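Local coordinates for protein putative Acetyltransferase from the GNAT family (Novosphingobium aromaticivorans DSM 12444, PDB 3EC4) that probably transfers an acyl group from an acyl-CoA donor to an acceptor not yet identified, as enzymes of the GNAT acetyltransferase family do, at residues A[64-67]-A[68-72]; A[114-118]-A[119-123]; A[137-141]-A[142-146]; A[152-155]-A[156-159]; A[205-208]-A[209-213]. All blocks are in the same frame, centred on the assembly; numbering follows the deposited sequence.

Contact 1: residues A[64-67]-A[68-72]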
loop_
_atom_site.group_PDB
_atom_site.type_symbol
_atom_site.label_atom_id
_atom_site.label_comp_id
_atom_site.label_asym_id
_atom_site.label_seq_id
_atom_site.Cartn_x
_atom_site.Cartn_y
_atom_site.Cartn_z
ATOM N N LEU A 64 2.514 9.070 -6.420
ATOM C CA LEU A 64 1.866 8.486 -7.589
ATOM C C LEU A 64 2.445 7.093 -7.886
ATOM O O LEU A 64 3.638 6.863 -7.725
ATOM C CB LEU A 64 2.025 9.401 -8.796
ATOM C CG LEU A 64 1.598 10.852 -8.583
ATOM C CD1 LEU A 64 2.824 11.721 -8.527
ATOM C CD2 LEU A 64 0.623 11.311 -9.689
ATOM N N VAL A 65 1.575 6.195 -8.297
ATOM C CA VAL A 65 1.933 4.786 -8.614
ATOM C C VAL A 65 1.397 4.548 -10.020
ATOM O O VAL A 65 0.175 4.493 -10.224
ATOM C CB VAL A 65 1.385 3.767 -7.587
ATOM C CG1 VAL A 65 1.854 2.364 -7.965
ATOM C CG2 VAL A 65 1.875 4.142 -6.169
ATOM N N GLU A 66 2.323 4.517 -10.980
ATOM C CA GLU A 66 2.007 4.448 -12.400
ATOM C C GLU A 66 2.970 3.525 -13.098
ATOM O O GLU A 66 3.968 3.147 -12.509
ATOM C CB GLU A 66 2.041 5.833 -13.023
ATOM C CG GLU A 66 1.128 6.843 -12.318
ATOM C CD GLU A 66 -0.369 6.653 -12.591
ATOM O OE1 GLU A 66 -0.720 5.921 -13.533
ATOM O OE2 GLU A 66 -1.219 7.260 -11.871
ATOM N N PRO A 67 2.694 3.161 -14.358
ATOM C CA PRO A 67 3.710 2.316 -15.018
ATOM C C PRO A 67 5.099 3.012 -15.171
ATOM O O PRO A 67 6.111 2.386 -14.890
ATOM C CB PRO A 67 3.049 1.974 -16.368
ATOM C CG PRO A 67 1.574 2.034 -16.105
ATOM C CD PRO A 67 1.462 3.275 -15.166
ATOM N N GLU A 68 5.122 4.306 -15.490
ATOM C CA GLU A 68 6.361 5.039 -15.709
ATOM C C GLU A 68 6.523 6.196 -14.694
ATOM O O GLU A 68 5.543 6.613 -14.084
ATOM C CB GLU A 68 6.340 5.585 -17.128
ATOM C CG GLU A 68 6.190 4.485 -18.163
ATOM C CD GLU A 68 7.343 3.471 -18.124
ATOM O OE1 GLU A 68 8.450 3.849 -17.673
ATOM O OE2 GLU A 68 7.137 2.293 -18.535
ATOM N N PRO A 69 7.758 6.747 -14.556
ATOM C CA PRO A 69 7.898 7.956 -13.781
ATOM C C PRO A 69 6.893 9.008 -14.267
ATOM O O PRO A 69 6.649 9.130 -15.475
ATOM C CB PRO A 69 9.315 8.423 -14.132
ATOM C CG PRO A 69 10.031 7.141 -14.447
ATOM C CD PRO A 69 9.043 6.333 -15.154
ATOM N N VAL A 70 6.329 9.746 -13.320
ATOM C CA VAL A 70 5.547 10.942 -13.647
ATOM C C VAL A 70 6.473 12.172 -13.718
ATOM O O VAL A 70 7.229 12.475 -12.771
ATOM C CB VAL A 70 4.411 11.162 -12.628
ATOM C CG1 VAL A 70 3.612 12.419 -12.992
ATOM C CG2 VAL A 70 3.485 9.912 -12.565
ATOM N N ALA A 71 6.407 12.898 -14.837
ATOM C CA ALA A 71 7.142 14.159 -15.001
ATOM C C ALA A 71 6.595 15.255 -14.047
ATOM O O ALA A 71 5.389 15.372 -13.828
ATOM C CB ALA A 71 7.075 14.626 -16.475
ATOM N N PRO A 72 7.479 16.033 -13.427
ATOM C CA PRO A 72 6.950 17.101 -12.574
ATOM C C PRO A 72 6.303 18.211 -13.388
ATOM O O PRO A 72 7.013 18.910 -14.108
ATOM C CB PRO A 72 8.199 17.629 -11.865
ATOM C CG PRO A 72 9.327 17.282 -12.787
ATOM C CD PRO A 72 8.949 15.997 -13.419
#
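Glu66 and Val70 touch where strand 61-66 gives way to a loop, and the glutamate can be followed outward atom by atom. Its CB lies 3.7 Å from Glu68 O, a carbonyl two residues further on. The next atom makes the apolar contact: Glu66 CG is 3.9 Å from Val70 CG2, the two side chains meeting at a slant. Beyond CG the chain folds at its second torsion (chi2 -74°), which swings CD and the carboxylate away from 68-72; there OE1 forms a salt bridge with Arg10. The same valine methyl reaches a second residue of the strand, with Val70 CG2 4.1 Å from Leu64 CB. Leu64 and Glu66 are two apart in an extended strand and so project on the same side, which explains how one methyl meets both. No hydrogen bond joins the two segments. Two backbone atoms turn to strand 214-226 instead, Val70 N bonding Thr222 OG1 and Pro67 O bonding Thr220 OG1. Strand 61-66, outermost in the mixed sheet of this chain, pairs through Leu64 and Glu66 with that same strand 214-226, while Leu51 from a loop packs on both Leu64 and Val70.

Contact 2: residues A[114-118]-A[119-123]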
loop_
_atom_site.group_PDB
_atom_site.type_symbol
_atom_site.label_atom_id
_atom_site.label_comp_id
_atom_site.label_asym_id
_atom_site.label_seq_id
_atom_site.Cartn_x
_atom_site.Cartn_y
_atom_site.Cartn_z
ATOM N N ALA A 114 3.174 3.629 16.406
ATOM C CA ALA A 114 4.579 3.598 16.819
ATOM C C ALA A 114 5.373 2.666 15.908
ATOM O O ALA A 114 6.458 3.017 15.439
ATOM C CB ALA A 114 4.729 3.139 18.211
ATOM N N LEU A 115 4.845 1.458 15.708
ATOM C CA LEU A 115 5.526 0.450 14.843
ATOM C C LEU A 115 5.724 0.964 13.423
ATOM O O LEU A 115 6.856 0.925 12.892
ATOM C CB LEU A 115 4.739 -0.870 14.863
ATOM C CG LEU A 115 5.159 -2.004 13.915
ATOM C CD1 LEU A 115 6.604 -2.494 14.139
ATOM C CD2 LEU A 115 4.125 -3.182 14.128
ATOM N N ALA A 116 4.652 1.499 12.826
ATOM C CA ALA A 116 4.699 1.990 11.497
ATOM C C ALA A 116 5.707 3.138 11.316
ATOM O O ALA A 116 6.491 3.150 10.353
ATOM C CB ALA A 116 3.326 2.436 11.043
ATOM N N LEU A 117 5.699 4.097 12.231
ATOM C CA LEU A 117 6.596 5.250 12.113
ATOM C C LEU A 117 8.081 4.857 12.290
ATOM O O LEU A 117 8.951 5.505 11.714
ATOM C CB LEU A 117 6.170 6.366 13.081
ATOM C CG LEU A 117 4.769 6.982 12.822
ATOM C CD1 LEU A 117 4.448 8.090 13.849
ATOM C CD2 LEU A 117 4.622 7.521 11.392
ATOM N N ALA A 118 8.353 3.791 13.041
ATOM C CA ALA A 118 9.691 3.284 13.315
ATOM C C ALA A 118 10.278 2.339 12.230
ATOM O O ALA A 118 11.477 2.067 12.225
ATOM C CB ALA A 118 9.672 2.525 14.609
ATOM N N THR A 119 9.428 1.786 11.379
ATOM C CA THR A 119 9.871 0.742 10.444
ATOM C C THR A 119 9.568 1.242 9.051
ATOM O O THR A 119 9.396 2.428 8.854
ATOM C CB THR A 119 9.180 -0.607 10.736
ATOM O OG1 THR A 119 7.760 -0.431 10.696
ATOM C CG2 THR A 119 9.597 -1.124 12.123
ATOM N N GLU A 120 9.479 0.343 8.081
ATOM C CA GLU A 120 9.222 0.746 6.703
ATOM C C GLU A 120 7.956 0.051 6.155
ATOM O O GLU A 120 8.044 -0.811 5.272
ATOM C CB GLU A 120 10.462 0.446 5.839
ATOM C CG GLU A 120 11.698 1.274 6.228
ATOM C CD GLU A 120 12.991 0.757 5.609
ATOM O OE1 GLU A 120 12.956 -0.226 4.823
ATOM O OE2 GLU A 120 14.052 1.320 5.948
ATOM N N PRO A 121 6.767 0.442 6.676
ATOM C CA PRO A 121 5.478 -0.127 6.252
ATOM C C PRO A 121 4.916 0.534 4.986
ATOM O O PRO A 121 3.808 0.152 4.513
ATOM C CB PRO A 121 4.542 0.225 7.433
ATOM C CG PRO A 121 5.072 1.494 7.966
ATOM C CD PRO A 121 6.586 1.498 7.696
ATOM N N GLY A 122 5.650 1.519 4.469
ATOM C CA GLY A 122 5.073 2.482 3.531
ATOM C C GLY A 122 4.448 3.666 4.272
ATOM O O GLY A 122 4.637 3.810 5.506
ATOM N N PRO A 123 3.697 4.516 3.541
ATOM C CA PRO A 123 3.085 5.678 4.168
ATOM C C PRO A 123 2.172 5.229 5.320
ATOM O O PRO A 123 1.609 4.131 5.319
ATOM C CB PRO A 123 2.234 6.269 3.066
ATOM C CG PRO A 123 2.814 5.766 1.827
ATOM C CD PRO A 123 3.320 4.407 2.130
HETATM O O HOH W 1 10.890 4.650 9.152
#
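Just past the end of helix 109-118, Thr119 turns its side chain back to bond the last turn through Leu115 O. The hydroxyl donates: Thr119 OG1 to Leu115 O is 2.7 Å, with the donor standing 42° above the carbonyl plane. A chi1 of 56° puts OG1 between the backbone N and the carbonyl carbon, and this is what points it at the helix. The methyl of the same residue takes the apolar part of the contact, Thr119 CG2 lying 3.9 Å from Leu115 CD1, so the two branches of the threonine meet the carbonyl and the side chain of one leucine. Thr119 N also makes a weak hydrogen bond, 3.4 Å, to Ala116 O, at the point where the chain leaves helical geometry. A water bridges the same end, donating to Thr119 O at 2.7 Å and more weakly to Leu117 O. Further along, the Pro121 ring folds against the helix. Its CG is 3.7 Å from Ala116 CB, and its CD sits 3.1 Å from Ala116 O, which gives that carbonyl a close carbon neighbour. Beneath this helix end lies the sheet: Cys164 of strand 157-165 touches Leu115, Thr119 and Pro121, Met146 of strand 142-149 touches Leu115 and Ala116, and Trp124 from the following loop packs on Ala116.

Contact 3: residues A[137-141]-A[142-146]; sequences VRIDG and RLAAM
Ile139 and Arg142 exchange two backbone hydrogen bonds that close the hairpin between strands 134-139 and 142-149: Ile139 N gives to Arg142 O at 2.8 Å, and Arg142 N gives to Ile139 O at 2.8 Å. Further from the turn, Val137 is served on both sides, its N bonding Ala145 O at 3.1 Å and its O accepting from Ala144 N at 2.7 Å. The oxygen is thus met by Ala144 and not by Ala145, the paired residue. Ala145 N, buried here, has no partner in the model. This mismatch coincides with a one-residue shift of register, a beta bulge, and Ala144 at the bulge has a near-helical psi of -35°. Its CB points to the partner strand, 3.8 Å from Ile139 CD1.

Both terminal nitrogens of Arg138 have partners: NH1 bonds Gly141 O at 3.0 Å, with that oxygen close to the guanidinium plane, NH1 also forms a salt bridge with Glu111, and NH2 one with Asp108. Leu143 CB lies over one face of the group, toward its rim. On the other side of the hairpin a water links Asp140 OD2 to Arg142 NH1, the second bond weak; the charged atoms themselves stand 4.3 Å apart.

Asp140 and Gly141, both with positive phi, form the centre of a type I' turn, the characteristic two-residue connection of a tight hairpin. This one joins adjacent antiparallel strands in the GNAT sheet, probably the second and third of the family core.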
loop_
_atom_site.group_PDB
_atom_site.type_symbol
_atom_site.label_atom_id
_atom_site.label_comp_id
_atom_site.label_asym_id
_atom_site.label_seq_id
_atom_site.Cartn_x
_atom_site.Cartn_y
_atom_site.Cartn_z
ATOM N N VAL A 137 0.764 -9.705 15.524
ATOM C CA VAL A 137 1.246 -10.708 16.451
ATOM C C VAL A 137 1.786 -9.983 17.671
ATOM O O VAL A 137 2.476 -8.960 17.546
ATOM C CB VAL A 137 2.349 -11.626 15.858
ATOM C CG1 VAL A 137 2.715 -12.713 16.858
ATOM C CG2 VAL A 137 1.895 -12.256 14.556
ATOM N N ARG A 138 1.457 -10.520 18.841
ATOM C CA ARG A 138 1.923 -9.963 20.116
ATOM C C ARG A 138 2.934 -10.887 20.754
ATOM O O ARG A 138 2.750 -12.093 20.753
ATOM C CB ARG A 138 0.755 -9.712 21.079
ATOM C CG ARG A 138 -0.211 -8.655 20.540
ATOM C CD ARG A 138 -0.836 -7.781 21.630
ATOM N NE ARG A 138 -1.386 -6.562 21.032
ATOM C CZ ARG A 138 -0.979 -5.310 21.292
ATOM N NH1 ARG A 138 -0.025 -5.063 22.177
ATOM N NH2 ARG A 138 -1.548 -4.289 20.667
ATOM N N ILE A 139 3.988 -10.300 21.291
ATOM C CA ILE A 139 5.087 -11.002 21.967
ATOM C C ILE A 139 5.414 -10.192 23.240
ATOM O O ILE A 139 5.628 -8.977 23.169
ATOM C CB ILE A 139 6.336 -11.089 21.055
ATOM C CG1 ILE A 139 6.058 -11.961 19.838
ATOM C CG2 ILE A 139 7.565 -11.637 21.837
ATOM C CD1 ILE A 139 7.250 -12.137 18.899
ATOM N N ASP A 140 5.414 -10.858 24.392
ATOM C CA ASP A 140 5.616 -10.218 25.723
ATOM C C ASP A 140 4.628 -9.081 25.917
ATOM O O ASP A 140 4.976 -8.027 26.471
ATOM C CB ASP A 140 7.048 -9.655 25.891
ATOM C CG ASP A 140 8.146 -10.681 25.573
ATOM O OD1 ASP A 140 8.051 -11.827 26.069
ATOM O OD2 ASP A 140 9.106 -10.320 24.839
ATOM N N GLY A 141 3.420 -9.262 25.394
ATOM C CA GLY A 141 2.403 -8.204 25.418
ATOM C C GLY A 141 2.578 -7.043 24.471
ATOM O O GLY A 141 1.720 -6.181 24.393
ATOM N N ARG A 142 3.681 -7.003 23.736
ATOM C CA ARG A 142 3.924 -5.951 22.754
ATOM C C ARG A 142 3.424 -6.363 21.369
ATOM O O ARG A 142 3.403 -7.551 21.045
ATOM C CB ARG A 142 5.395 -5.631 22.697
ATOM C CG ARG A 142 5.954 -5.311 24.038
ATOM C CD ARG A 142 7.340 -4.699 24.010
ATOM N NE ARG A 142 7.651 -4.270 25.379
ATOM C CZ ARG A 142 8.234 -5.009 26.331
ATOM N NH1 ARG A 142 8.674 -6.240 26.109
ATOM N NH2 ARG A 142 8.401 -4.474 27.533
ATOM N N LEU A 143 3.040 -5.376 20.560
ATOM C CA LEU A 143 2.691 -5.605 19.148
ATOM C C LEU A 143 3.982 -5.784 18.379
ATOM O O LEU A 143 4.659 -4.823 18.109
ATOM C CB LEU A 143 1.895 -4.430 18.583
ATOM C CG LEU A 143 1.442 -4.516 17.111
ATOM C CD1 LEU A 143 0.563 -5.759 16.921
ATOM C CD2 LEU A 143 0.785 -3.239 16.648
ATOM N N ALA A 144 4.311 -7.023 18.035
ATOM C CA ALA A 144 5.605 -7.341 17.419
ATOM C C ALA A 144 5.684 -6.968 15.945
ATOM O O ALA A 144 6.718 -6.598 15.440
ATOM C CB ALA A 144 5.894 -8.790 17.603
ATOM N N ALA A 145 4.562 -7.109 15.248
ATOM C CA ALA A 145 4.523 -7.061 13.792
ATOM C C ALA A 145 3.077 -6.938 13.389
ATOM O O ALA A 145 2.185 -7.348 14.130
ATOM C CB ALA A 145 5.107 -8.336 13.166
HETATM N N MSE A 146 2.871 -6.399 12.204
HETATM C CA MSE A 146 1.534 -6.269 11.638
HETATM C C MSE A 146 1.543 -6.334 10.119
HETATM O O MSE A 146 2.606 -6.219 9.462
HETATM C CB MSE A 146 0.875 -4.976 12.108
HETATM C CG MSE A 146 1.474 -3.789 11.483
HETATM SE SE MSE A 146 0.633 -2.141 12.092
HETATM C CE MSE A 146 1.733 -0.899 11.200
HETATM O O HOH W 2 9.846 -8.000 24.172
#

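Contact 4: residues A[152-155]-A[156-159]; sequences RPAP and NLAE
The guanidinium of Arg152 lies with one face over the methyl of Ala158, NH1 being 3.8 Å from Ala158 CB. Its ends are held by acids, NH2 in a salt bridge with Glu149 and NH1 in one with Glu191, so the cation is probably well balanced although Arg189 is also close. NH1 further donates to a water at 2.9 Å; this water is 2.8 Å from Leu157 O and also within bonding distance of Pro155 O, with more acceptors around it than it has protons to give. Closer to the backbone, Arg152 passes alongside the same leucine carbonyl, CB lying 3.6 Å from Leu157 O. The second flat group, the Asn156 amide, has its OD1 3.7 Å from Ala154 CB; a chi1 of 71° points the amide oxygen back at Ala154, its C=O aimed almost straight at that methyl. Leu157 completes the apolar side. Its CB meets Pro153 CD at 4.1 Å, the ring and the leucine chain crossing at about a right angle, and its CD1 touches the Ala154 methyl.

One backbone bond closes the turn: Leu157 N to Ala154 O, 3.0 Å, nearly straight at 166° about the hydrogen, but with the nitrogen well above the carbonyl plane. Ala154 to Leu157 make a type I beta turn. It delivers the chain into strand 157-165, antiparallel to strand 142-149 and parallel to strand 192-198, as expected of the fourth strand of the GNAT core.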
loop_
_atom_site.group_PDB
_atom_site.type_symbol
_atom_site.label_atom_id
_atom_site.label_comp_id
_atom_site.label_asym_id
_atom_site.label_seq_id
_atom_site.Cartn_x
_atom_site.Cartn_y
_atom_site.Cartn_z
ATOM N N ARG A 152 -7.841 -1.018 -3.522
ATOM C CA ARG A 152 -8.711 -1.967 -4.196
ATOM C C ARG A 152 -9.069 -1.414 -5.569
ATOM O O ARG A 152 -10.069 -0.756 -5.711
ATOM C CB ARG A 152 -9.970 -2.207 -3.375
ATOM C CG ARG A 152 -9.665 -2.935 -2.059
ATOM C CD ARG A 152 -10.836 -2.940 -1.128
ATOM N NE ARG A 152 -10.467 -3.594 0.107
ATOM C CZ ARG A 152 -10.519 -4.896 0.323
ATOM N NH1 ARG A 152 -11.056 -5.707 -0.573
ATOM N NH2 ARG A 152 -10.086 -5.381 1.488
ATOM N N PRO A 153 -8.195 -1.654 -6.573
ATOM C CA PRO A 153 -8.353 -1.104 -7.920
ATOM C C PRO A 153 -9.588 -1.582 -8.714
ATOM O O PRO A 153 -9.989 -0.938 -9.670
ATOM C CB PRO A 153 -7.038 -1.486 -8.605
ATOM C CG PRO A 153 -6.040 -1.641 -7.462
ATOM C CD PRO A 153 -6.905 -2.351 -6.423
ATOM N N ALA A 154 -10.119 -2.733 -8.323
ATOM C CA ALA A 154 -11.366 -3.283 -8.797
ATOM C C ALA A 154 -11.958 -4.182 -7.699
ATOM O O ALA A 154 -11.234 -4.606 -6.781
ATOM C CB ALA A 154 -11.160 -4.073 -10.104
ATOM N N PRO A 155 -13.270 -4.471 -7.766
ATOM C CA PRO A 155 -13.884 -5.276 -6.712
ATOM C C PRO A 155 -13.162 -6.578 -6.357
ATOM O O PRO A 155 -13.139 -6.939 -5.182
ATOM C CB PRO A 155 -15.296 -5.527 -7.244
ATOM C CG PRO A 155 -15.570 -4.275 -8.043
ATOM C CD PRO A 155 -14.260 -4.065 -8.770
ATOM N N ASN A 156 -12.556 -7.254 -7.334
ATOM C CA ASN A 156 -11.884 -8.539 -7.084
ATOM C C ASN A 156 -10.355 -8.432 -6.871
ATOM O O ASN A 156 -9.668 -9.444 -6.939
ATOM C CB ASN A 156 -12.132 -9.453 -8.276
ATOM C CG ASN A 156 -11.369 -8.996 -9.500
ATOM O OD1 ASN A 156 -11.289 -7.788 -9.801
ATOM N ND2 ASN A 156 -10.762 -9.941 -10.182
ATOM N N LEU A 157 -9.834 -7.221 -6.651
ATOM C CA LEU A 157 -8.402 -7.019 -6.382
ATOM C C LEU A 157 -8.223 -6.303 -5.047
ATOM O O LEU A 157 -8.970 -5.392 -4.726
ATOM C CB LEU A 157 -7.741 -6.174 -7.496
ATOM C CG LEU A 157 -7.764 -6.834 -8.880
ATOM C CD1 LEU A 157 -7.496 -5.818 -9.996
ATOM C CD2 LEU A 157 -6.731 -7.963 -8.843
ATOM N N ALA A 158 -7.199 -6.701 -4.285
ATOM C CA ALA A 158 -6.965 -6.132 -2.965
ATOM C C ALA A 158 -5.474 -6.129 -2.672
ATOM O O ALA A 158 -4.817 -7.137 -2.869
ATOM C CB ALA A 158 -7.715 -6.913 -1.895
ATOM N N GLU A 159 -4.978 -5.001 -2.173
ATOM C CA GLU A 159 -3.568 -4.833 -1.909
ATOM C C GLU A 159 -3.151 -5.271 -0.504
ATOM O O GLU A 159 -3.727 -4.849 0.484
ATOM C CB GLU A 159 -3.194 -3.357 -2.091
ATOM C CG GLU A 159 -1.683 -3.125 -2.133
ATOM C CD GLU A 159 -1.326 -1.663 -2.239
ATOM O OE1 GLU A 159 -2.171 -0.843 -1.841
ATOM O OE2 GLU A 159 -0.181 -1.351 -2.675
HETATM O O HOH W 3 -11.449 -5.550 -3.483
#

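Contact 5: residues A[205-208]-A[209-213]; sequences IRLY and ESLGF
One carbonyl oxygen, that of Tyr208, takes two backbone donors from opposite faces of its plane. Leu211 N reaches it at 3.0 Å, standing 67° above that plane, while Phe213 N comes at 3.0 Å from the other face with a smaller tilt. The same oxygen also lies at the edge of the phenylalanine ring and in its plane, Phe213 CD1 being 3.5 Å from Tyr208 O, so three groups of the segment 209-213 close round one atom.

Before this point the helix is regular. Glu209 N bonds Ile205 O at 2.8 Å and almost in line, 174° at the hydrogen, and one residue on, Ser210 N bonds Arg206 O.

The pattern that follows is a Schellman motif, the common C-terminal end of a helix. Phe213 N bonds back to Tyr208 O, Gly212 N bonds Glu209 O, and Gly212, with phi 101°, a backbone shape that suits glycine, is the C-prime residue.

Three side-chain pairs accompany this helix end. Leu207 CD1 meets Leu211 CD1 at 3.8 Å, the two side chains crossing at a slant, and Leu211 also packs on Ile179 of helix 174-188. Extended beyond CG, Glu209 runs back along the helix until its OE2 is 3.9 Å from Ile205 CG2. Tyr208 CB and Phe213 CB approach to 4.1 Å at the base of their rings, and both residues press on Leu195 of strand 192-198 and Met87 of strand 76-88.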
loop_
_atom_site.group_PDB
_atom_site.type_symbol
_atom_site.label_atom_id
_atom_site.label_comp_id
_atom_site.label_asym_id
_atom_site.label_seq_id
_atom_site.Cartn_x
_atom_site.Cartn_y
_atom_site.Cartn_z
ATOM N N ILE A 205 11.135 -9.991 -2.561
ATOM C CA ILE A 205 10.542 -10.663 -3.756
ATOM C C ILE A 205 10.554 -12.192 -3.623
ATOM O O ILE A 205 9.598 -12.858 -3.957
ATOM C CB ILE A 205 11.227 -10.163 -5.062
ATOM C CG1 ILE A 205 10.933 -8.644 -5.272
ATOM C CG2 ILE A 205 10.874 -11.001 -6.297
ATOM C CD1 ILE A 205 11.827 -7.999 -6.317
ATOM N N ARG A 206 11.646 -12.752 -3.102
ATOM C CA ARG A 206 11.718 -14.184 -2.840
ATOM C C ARG A 206 10.717 -14.616 -1.797
ATOM O O ARG A 206 10.106 -15.675 -1.945
ATOM C CB ARG A 206 13.152 -14.587 -2.406
ATOM C CG ARG A 206 14.177 -14.558 -3.524
ATOM C CD ARG A 206 15.514 -15.163 -3.074
ATOM N NE ARG A 206 16.154 -14.497 -1.934
ATOM C CZ ARG A 206 17.096 -13.546 -2.022
ATOM N NH1 ARG A 206 17.502 -13.097 -3.191
ATOM N NH2 ARG A 206 17.616 -13.026 -0.916
ATOM N N LEU A 207 10.506 -13.793 -0.773
ATOM C CA LEU A 207 9.557 -14.117 0.257
ATOM C C LEU A 207 8.179 -14.162 -0.361
ATOM O O LEU A 207 7.435 -15.136 -0.196
ATOM C CB LEU A 207 9.579 -13.104 1.402
ATOM C CG LEU A 207 8.366 -13.100 2.315
ATOM C CD1 LEU A 207 8.206 -14.488 3.012
ATOM C CD2 LEU A 207 8.457 -11.967 3.338
ATOM N N TYR A 208 7.857 -13.113 -1.113
ATOM C CA TYR A 208 6.538 -13.056 -1.765
ATOM C C TYR A 208 6.321 -14.189 -2.744
ATOM O O TYR A 208 5.235 -14.764 -2.757
ATOM C CB TYR A 208 6.313 -11.701 -2.422
ATOM C CG TYR A 208 6.444 -10.541 -1.478
ATOM C CD1 TYR A 208 5.950 -10.586 -0.175
ATOM C CD2 TYR A 208 7.072 -9.377 -1.903
ATOM C CE1 TYR A 208 6.113 -9.494 0.689
ATOM C CE2 TYR A 208 7.207 -8.291 -1.057
ATOM C CZ TYR A 208 6.737 -8.351 0.226
ATOM O OH TYR A 208 6.927 -7.232 1.014
ATOM N N GLU A 209 7.306 -14.505 -3.580
ATOM C CA GLU A 209 7.237 -15.715 -4.418
ATOM C C GLU A 209 6.909 -16.976 -3.616
ATOM O O GLU A 209 6.119 -17.811 -4.060
ATOM C CB GLU A 209 8.537 -15.909 -5.209
ATOM C CG GLU A 209 8.672 -14.907 -6.312
ATOM C CD GLU A 209 10.058 -14.949 -6.955
ATOM O OE1 GLU A 209 10.987 -15.530 -6.381
ATOM O OE2 GLU A 209 10.172 -14.408 -8.053
ATOM N N SER A 210 7.489 -17.117 -2.430
ATOM C CA SER A 210 7.251 -18.293 -1.595
ATOM C C SER A 210 5.856 -18.305 -0.965
ATOM O O SER A 210 5.414 -19.320 -0.424
ATOM C CB SER A 210 8.372 -18.430 -0.547
ATOM O OG SER A 210 9.641 -18.407 -1.196
ATOM N N LEU A 211 5.173 -17.176 -1.018
ATOM C CA LEU A 211 3.818 -17.028 -0.482
ATOM C C LEU A 211 2.787 -16.995 -1.606
ATOM O O LEU A 211 1.627 -16.665 -1.372
ATOM C CB LEU A 211 3.727 -15.739 0.339
ATOM C CG LEU A 211 4.470 -15.788 1.684
ATOM C CD1 LEU A 211 4.488 -14.318 2.212
ATOM C CD2 LEU A 211 3.791 -16.732 2.608
ATOM N N GLY A 212 3.188 -17.338 -2.829
ATOM C CA GLY A 212 2.188 -17.484 -3.904
ATOM C C GLY A 212 2.086 -16.320 -4.863
ATOM O O GLY A 212 1.241 -16.326 -5.773
ATOM N N PHE A 213 2.911 -15.288 -4.653
ATOM C CA PHE A 213 2.881 -14.106 -5.546
ATOM C C PHE A 213 3.816 -14.311 -6.722
ATOM O O PHE A 213 4.895 -14.862 -6.586
ATOM C CB PHE A 213 3.277 -12.828 -4.862
ATOM C CG PHE A 213 2.284 -12.360 -3.848
ATOM C CD1 PHE A 213 2.250 -12.914 -2.585
ATOM C CD2 PHE A 213 1.347 -11.377 -4.176
ATOM C CE1 PHE A 213 1.326 -12.469 -1.654
ATOM C CE2 PHE A 213 0.441 -10.907 -3.235
ATOM C CZ PHE A 213 0.430 -11.451 -1.992
#

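Contacts 2 and 3 are the pair that touch: Ala116 CB meets Met146 CE at 3.7 Å, and Leu115 CD2 meets Met146 CG at 3.8 Å, so the end of helix 109-118 rests on the hairpin's second strand. Contacts 3 and 4 flank strand 142-149, one at its start and one just past its end, their centres about 28 Å apart. Contact 5 comes within about 6 Å of contact 4 at the nearest atoms. Contact 1 lies across the chain's centre from contact 3, with about 36 Å between centres. In GNAT relatives acyl-CoA binds where the strands equivalent to 157-165 and 192-198 splay apart toward their C-terminal ends; contact 4, at the start of 157-165, is probably at the far end from that cleft.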